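Local atomic coordinates of fimbrial subunit type 1 (Actinomyces oris, PDB entry 3UXF), a protein that forms the shaft of a surface fimbria as its major pilin subunit, anchored to the peptidoglycan of a Gram-positive oral bacterium. Residues P146-P151 with G343-P348; Y223-R228 with A318-N323. One frame throughout, in Å; residues are numbered along the deposited sequence.

Interaction 1 (P146-P151 with G343-P348); sequences PDKVIP and GIPTTP. With CA (calcium ion), chain E.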
loop_
_atom_site.group_PDB
_atom_site.type_symbol
_atom_site.label_atom_id
_atom_site.label_comp_id
_atom_site.label_asym_id
_atom_site.label_seq_id
_atom_site.Cartn_x
_atom_site.Cartn_y
_atom_site.Cartn_z
ATOM N N PRO A 146 12.752 -1.290 13.845
ATOM C CA PRO A 146 11.515 -2.067 14.022
ATOM C C PRO A 146 11.084 -2.655 12.678
ATOM O O PRO A 146 11.340 -2.033 11.646
ATOM C CB PRO A 146 10.504 -1.014 14.462
ATOM C CG PRO A 146 11.330 0.050 15.142
ATOM C CD PRO A 146 12.606 0.096 14.336
ATOM N N ASP A 147 10.427 -3.812 12.700
ATOM C CA ASP A 147 10.117 -4.505 11.455
ATOM C C ASP A 147 9.435 -3.622 10.402
ATOM O O ASP A 147 9.693 -3.755 9.191
ATOM C CB ASP A 147 9.178 -5.681 11.735
ATOM C CG ASP A 147 9.828 -6.798 12.550
ATOM O OD1 ASP A 147 10.908 -6.640 13.158
ATOM O OD2 ASP A 147 9.195 -7.869 12.624
ATOM N N LYS A 148 8.520 -2.776 10.854
ATOM C CA LYS A 148 7.688 -1.991 9.958
ATOM C C LYS A 148 8.372 -0.776 9.372
ATOM O O LYS A 148 7.796 -0.091 8.529
ATOM C CB LYS A 148 6.425 -1.526 10.669
ATOM C CG LYS A 148 5.492 -2.617 11.126
ATOM C CD LYS A 148 4.294 -2.013 11.853
ATOM C CE LYS A 148 3.216 -3.061 12.101
ATOM N NZ LYS A 148 2.770 -3.636 10.799
ATOM N N VAL A 149 9.585 -0.470 9.839
ATOM C CA VAL A 149 10.212 0.805 9.506
ATOM C C VAL A 149 11.241 0.654 8.380
ATOM O O VAL A 149 11.986 -0.306 8.319
ATOM C CB VAL A 149 10.909 1.379 10.776
ATOM C CG1 VAL A 149 11.842 2.540 10.406
ATOM C CG2 VAL A 149 9.851 1.792 11.808
ATOM N N ILE A 150 11.294 1.608 7.456
ATOM C CA ILE A 150 12.321 1.575 6.427
ATOM C C ILE A 150 13.677 2.119 6.960
ATOM O O ILE A 150 13.707 3.234 7.452
ATOM C CB ILE A 150 11.893 2.430 5.228
ATOM C CG1 ILE A 150 10.600 1.846 4.629
ATOM C CG2 ILE A 150 12.973 2.413 4.132
ATOM C CD1 ILE A 150 9.936 2.780 3.647
ATOM N N PRO A 151 14.757 1.332 6.839
ATOM C CA PRO A 151 16.035 1.824 7.381
ATOM C C PRO A 151 16.556 3.028 6.625
ATOM O O PRO A 151 16.360 3.172 5.403
ATOM C CB PRO A 151 17.008 0.669 7.124
ATOM C CG PRO A 151 16.186 -0.509 6.871
ATOM C CD PRO A 151 14.905 -0.005 6.255
ATOM N N GLY A 343 6.914 -7.563 8.201
ATOM C CA GLY A 343 7.781 -6.709 7.401
ATOM C C GLY A 343 7.254 -5.292 7.281
ATOM O O GLY A 343 6.526 -4.780 8.162
ATOM N N ILE A 344 7.680 -4.615 6.221
ATOM C CA ILE A 344 7.372 -3.211 6.010
ATOM C C ILE A 344 6.001 -3.168 5.322
ATOM O O ILE A 344 5.878 -3.687 4.204
ATOM C CB ILE A 344 8.427 -2.564 5.088
ATOM C CG1 ILE A 344 9.816 -2.579 5.770
ATOM C CG2 ILE A 344 8.022 -1.152 4.740
ATOM C CD1 ILE A 344 10.997 -2.399 4.814
ATOM N N PRO A 345 4.987 -2.575 5.973
ATOM C CA PRO A 345 3.604 -2.733 5.513
ATOM C C PRO A 345 3.129 -1.675 4.534
ATOM O O PRO A 345 3.527 -0.498 4.564
ATOM C CB PRO A 345 2.791 -2.602 6.794
ATOM C CG PRO A 345 3.610 -1.581 7.583
ATOM C CD PRO A 345 5.032 -1.941 7.308
ATOM N N THR A 346 2.255 -2.114 3.629
ATOM C CA THR A 346 1.460 -1.176 2.878
ATOM C C THR A 346 0.329 -0.627 3.733
ATOM O O THR A 346 -0.052 -1.211 4.744
ATOM C CB THR A 346 0.817 -1.826 1.616
ATOM O OG1 THR A 346 -0.262 -2.705 1.994
ATOM C CG2 THR A 346 1.825 -2.583 0.812
ATOM N N THR A 347 -0.206 0.530 3.360
ATOM C CA THR A 347 -1.490 0.874 3.933
ATOM C C THR A 347 -2.482 -0.144 3.372
ATOM O O THR A 347 -2.263 -0.675 2.272
ATOM C CB THR A 347 -1.873 2.267 3.524
ATOM O OG1 THR A 347 -1.589 2.411 2.147
ATOM C CG2 THR A 347 -0.953 3.251 4.224
ATOM N N PRO A 348 -3.545 -0.449 4.124
ATOM C CA PRO A 348 -4.579 -1.355 3.619
ATOM C C PRO A 348 -5.350 -0.689 2.491
ATOM O O PRO A 348 -5.405 0.540 2.408
ATOM C CB PRO A 348 -5.500 -1.568 4.825
ATOM C CG PRO A 348 -5.286 -0.339 5.677
ATOM C CD PRO A 348 -3.829 0.019 5.492
HETATM CA CA CA E . 10.379 -9.160 14.455
HETATM O O HOH W 1 7.718 -8.610 10.757
HETATM O O HOH W 2 4.864 -5.473 10.152
HETATM O O HOH W 3 8.729 -10.854 13.380
#

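Interaction 2 (Y223-R228 with A318-N323); sequences YEVVDR and AGLIPN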
loop_
_atom_site.group_PDB
_atom_site.type_symbol
_atom_site.label_atom_id
_atom_site.label_comp_id
_atom_site.label_asym_id
_atom_site.label_seq_id
_atom_site.Cartn_x
_atom_site.Cartn_y
_atom_site.Cartn_z
ATOM N N TYR A 223 14.036 -11.903 -0.168
ATOM C CA TYR A 223 13.076 -10.929 -0.652
ATOM C C TYR A 223 11.719 -11.595 -0.774
ATOM O O TYR A 223 11.484 -12.387 -1.680
ATOM C CB TYR A 223 13.516 -10.341 -1.994
ATOM C CG TYR A 223 12.809 -9.057 -2.359
ATOM C CD1 TYR A 223 13.367 -7.823 -2.061
ATOM C CD2 TYR A 223 11.581 -9.078 -3.002
ATOM C CE1 TYR A 223 12.725 -6.651 -2.393
ATOM C CE2 TYR A 223 10.931 -7.913 -3.336
ATOM C CZ TYR A 223 11.503 -6.701 -3.032
ATOM O OH TYR A 223 10.854 -5.540 -3.370
ATOM N N GLU A 224 10.833 -11.273 0.160
ATOM C CA GLU A 224 9.499 -11.844 0.170
ATOM C C GLU A 224 8.439 -10.758 0.266
ATOM O O GLU A 224 8.571 -9.811 1.037
ATOM C CB GLU A 224 9.351 -12.840 1.326
ATOM C CG GLU A 224 10.238 -14.068 1.184
ATOM C CD GLU A 224 10.275 -14.934 2.428
ATOM O OE1 GLU A 224 9.451 -14.715 3.337
ATOM O OE2 GLU A 224 11.132 -15.836 2.492
ATOM N N VAL A 225 7.394 -10.909 -0.538
ATOM C CA VAL A 225 6.248 -10.018 -0.505
ATOM C C VAL A 225 5.106 -10.847 0.063
ATOM O O VAL A 225 4.734 -11.870 -0.507
ATOM C CB VAL A 225 5.887 -9.503 -1.903
ATOM C CG1 VAL A 225 4.630 -8.655 -1.851
ATOM C CG2 VAL A 225 7.047 -8.715 -2.485
ATOM N N VAL A 226 4.575 -10.416 1.200
ATOM C CA VAL A 226 3.562 -11.201 1.910
ATOM C C VAL A 226 2.243 -10.502 1.815
ATOM O O VAL A 226 2.150 -9.294 2.041
ATOM C CB VAL A 226 3.950 -11.376 3.397
ATOM C CG1 VAL A 226 2.876 -12.229 4.127
ATOM C CG2 VAL A 226 5.335 -12.065 3.486
ATOM N N ASP A 227 1.189 -11.253 1.470
ATOM C CA ASP A 227 -0.113 -10.662 1.428
ATOM C C ASP A 227 -0.992 -11.326 2.495
ATOM O O ASP A 227 -1.120 -12.563 2.557
ATOM C CB ASP A 227 -0.745 -10.840 0.053
ATOM C CG ASP A 227 -1.976 -10.035 -0.084
ATOM O OD1 ASP A 227 -2.968 -10.288 0.631
ATOM O OD2 ASP A 227 -1.944 -9.121 -0.910
ATOM N N ARG A 228 -1.588 -10.494 3.337
ATOM C CA ARG A 228 -2.566 -10.969 4.309
ATOM C C ARG A 228 -3.929 -10.999 3.637
ATOM O O ARG A 228 -4.521 -9.956 3.366
ATOM C CB ARG A 228 -2.587 -10.100 5.558
ATOM C CG ARG A 228 -3.535 -10.680 6.619
ATOM C CD ARG A 228 -3.534 -9.814 7.877
ATOM N NE ARG A 228 -4.282 -8.588 7.637
ATOM C CZ ARG A 228 -4.458 -7.651 8.555
ATOM N NH1 ARG A 228 -3.909 -7.805 9.762
ATOM N NH2 ARG A 228 -5.161 -6.563 8.277
ATOM N N ALA A 318 -0.358 -5.774 2.284
ATOM C CA ALA A 318 0.849 -6.545 1.981
ATOM C C ALA A 318 2.011 -6.007 2.799
ATOM O O ALA A 318 1.903 -4.916 3.374
ATOM C CB ALA A 318 1.189 -6.513 0.483
ATOM N N GLY A 319 3.057 -6.804 2.901
ATOM C CA GLY A 319 4.259 -6.376 3.608
ATOM C C GLY A 319 5.473 -6.856 2.864
ATOM O O GLY A 319 5.464 -7.895 2.216
ATOM N N LEU A 320 6.563 -6.114 3.010
ATOM C CA LEU A 320 7.811 -6.476 2.363
ATOM C C LEU A 320 8.889 -6.906 3.353
ATOM O O LEU A 320 9.136 -6.234 4.348
ATOM C CB LEU A 320 8.331 -5.303 1.532
ATOM C CG LEU A 320 9.761 -5.432 1.008
ATOM C CD1 LEU A 320 9.842 -6.501 -0.065
ATOM C CD2 LEU A 320 10.255 -4.099 0.479
ATOM N N ILE A 321 9.529 -8.031 3.059
ATOM C CA ILE A 321 10.693 -8.488 3.803
ATOM C C ILE A 321 11.838 -8.364 2.808
ATOM O O ILE A 321 11.995 -9.202 1.928
ATOM C CB ILE A 321 10.543 -9.934 4.285
ATOM C CG1 ILE A 321 9.429 -10.029 5.328
ATOM C CG2 ILE A 321 11.851 -10.437 4.869
ATOM C CD1 ILE A 321 9.024 -11.441 5.661
ATOM N N PRO A 322 12.607 -7.287 2.936
ATOM C CA PRO A 322 13.624 -6.923 1.945
ATOM C C PRO A 322 15.024 -7.489 2.165
ATOM O O PRO A 322 15.865 -7.325 1.287
ATOM C CB PRO A 322 13.670 -5.403 2.069
ATOM C CG PRO A 322 13.398 -5.156 3.512
ATOM C CD PRO A 322 12.507 -6.280 4.005
ATOM N N ASN A 323 15.278 -8.124 3.301
ATOM C CA ASN A 323 16.595 -8.695 3.562
ATOM C C ASN A 323 16.515 -9.912 4.472
ATOM O O ASN A 323 15.424 -10.346 4.829
ATOM C CB ASN A 323 17.556 -7.646 4.122
ATOM C CG ASN A 323 17.066 -7.040 5.413
ATOM O OD1 ASN A 323 16.787 -7.748 6.375
ATOM N ND2 ASN A 323 16.965 -5.720 5.443
#

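Interaction 1 (P146-P151 with G343-P348)
Gly343 meets the segment 146-151 through water and through its own carbonyl. Its N donates to a water at 2.9 Å that in turn donates to Asp147 OD2, and this carboxylate oxygen also binds the calcium ion at 2.5 Å; OD1 of the same group is farther from the metal, at 2.9 Å. A second water donates to Gly343 O and accepts from Lys148 NZ, while the CA-H of Lys148 points at that same carbonyl, with Lys148 CA 3.5 Å from Gly343 O. Ile344 follows, lying across Ile150 at about a right angle. Its CG1 lies beside the backbone N (chi1 -64°), which turns it to Asp147 O and sends CG2, anti to that N, to Ile150 CG1 at 4.0 Å. Pro345 then turns its ring to Lys148, packing its CD 3.7 Å from Lys148 CB. The lysine chain runs across the ring, and its bend at the last torsion (chi4 -59°) brings NZ back near Pro345 CG and to its water. Asn327 O completes the protein ligands of the calcium ion, and Asp340 forms a weak, long ion pair with the lysine. With no direct hydrogen bond between the segments, the contact rests on apolar packing, one CA-H...O contact and bridging water, the metal tying the loop between strands 136-144 and 155-159 to Asn327.

Interaction 2 (Y223-R228 with A318-N323)
Leu320 sets a methyl group over one face of the Tyr223 ring. Its CD1 stands 3.8 Å from the ring centroid, 25° off the normal, in a CH-pi contact displaced toward the hydroxyl end, where CZ is its nearest ring atom. The tyrosine reaches that place because CG lies anti to the backbone N (chi1 -163°), carrying the ring beneath the leucine methyl; its OH is hydrogen-bonded to Ser208 O and Thr207 OG1. Val225 CG2 approaches the same methyl at 4.3 Å, roughly at right angles to the ring as seen from CD1. On the opposite face of the sheet, Ile321 lies beside Glu224, pointing the same way, with its CD1 4.0 Å from Glu224 OE1. The glutamate carboxylate is held by a salt bridge to Arg222 and a hydrogen bond to Gln274. Val226 faces Gly319, which adds no bump here, and has Ile321 CD1 next to its CG2 at 4.3 Å. Val226 with Gly319 and Glu224 with Ile321 are hydrogen-bonded antiparallel pairs; Val226 N bonds to Gly319 O almost straight, at 2.9 Å and 177°. Strand 269-275 pairs with the other edge of strand 224-229. Trp330 from a loop touches Glu224 and Val226, while the Val225 face packs on Ile205 and Leu296 of strands 201-208 and 295-302, consistent with a beta sandwich.

In the fold
Strand 312-321 joins the two contacts: one edge pairs with strand 224-229 in interaction 2, and the other with strand 344-362 of interaction 1. Backbone atoms make this connection, Ile344 O lying 2.8 Å from Leu320 N and Thr346 N 2.8 Å from Ala318 O, both probable hydrogen bonds. Ile344 CD1 also packs 3.9 Å from Pro322 CG. The contact centres are about 9 Å apart, and both segments of interaction 2 fall, in sequence, between the two segments of interaction 1. The calcium ion bound by Asp147 is about 9 Å from the nearest side-chain atom of Ile321, so the end of strand 312-321 lies near, but does not bind, the ion that joins Asp147 to Asn327.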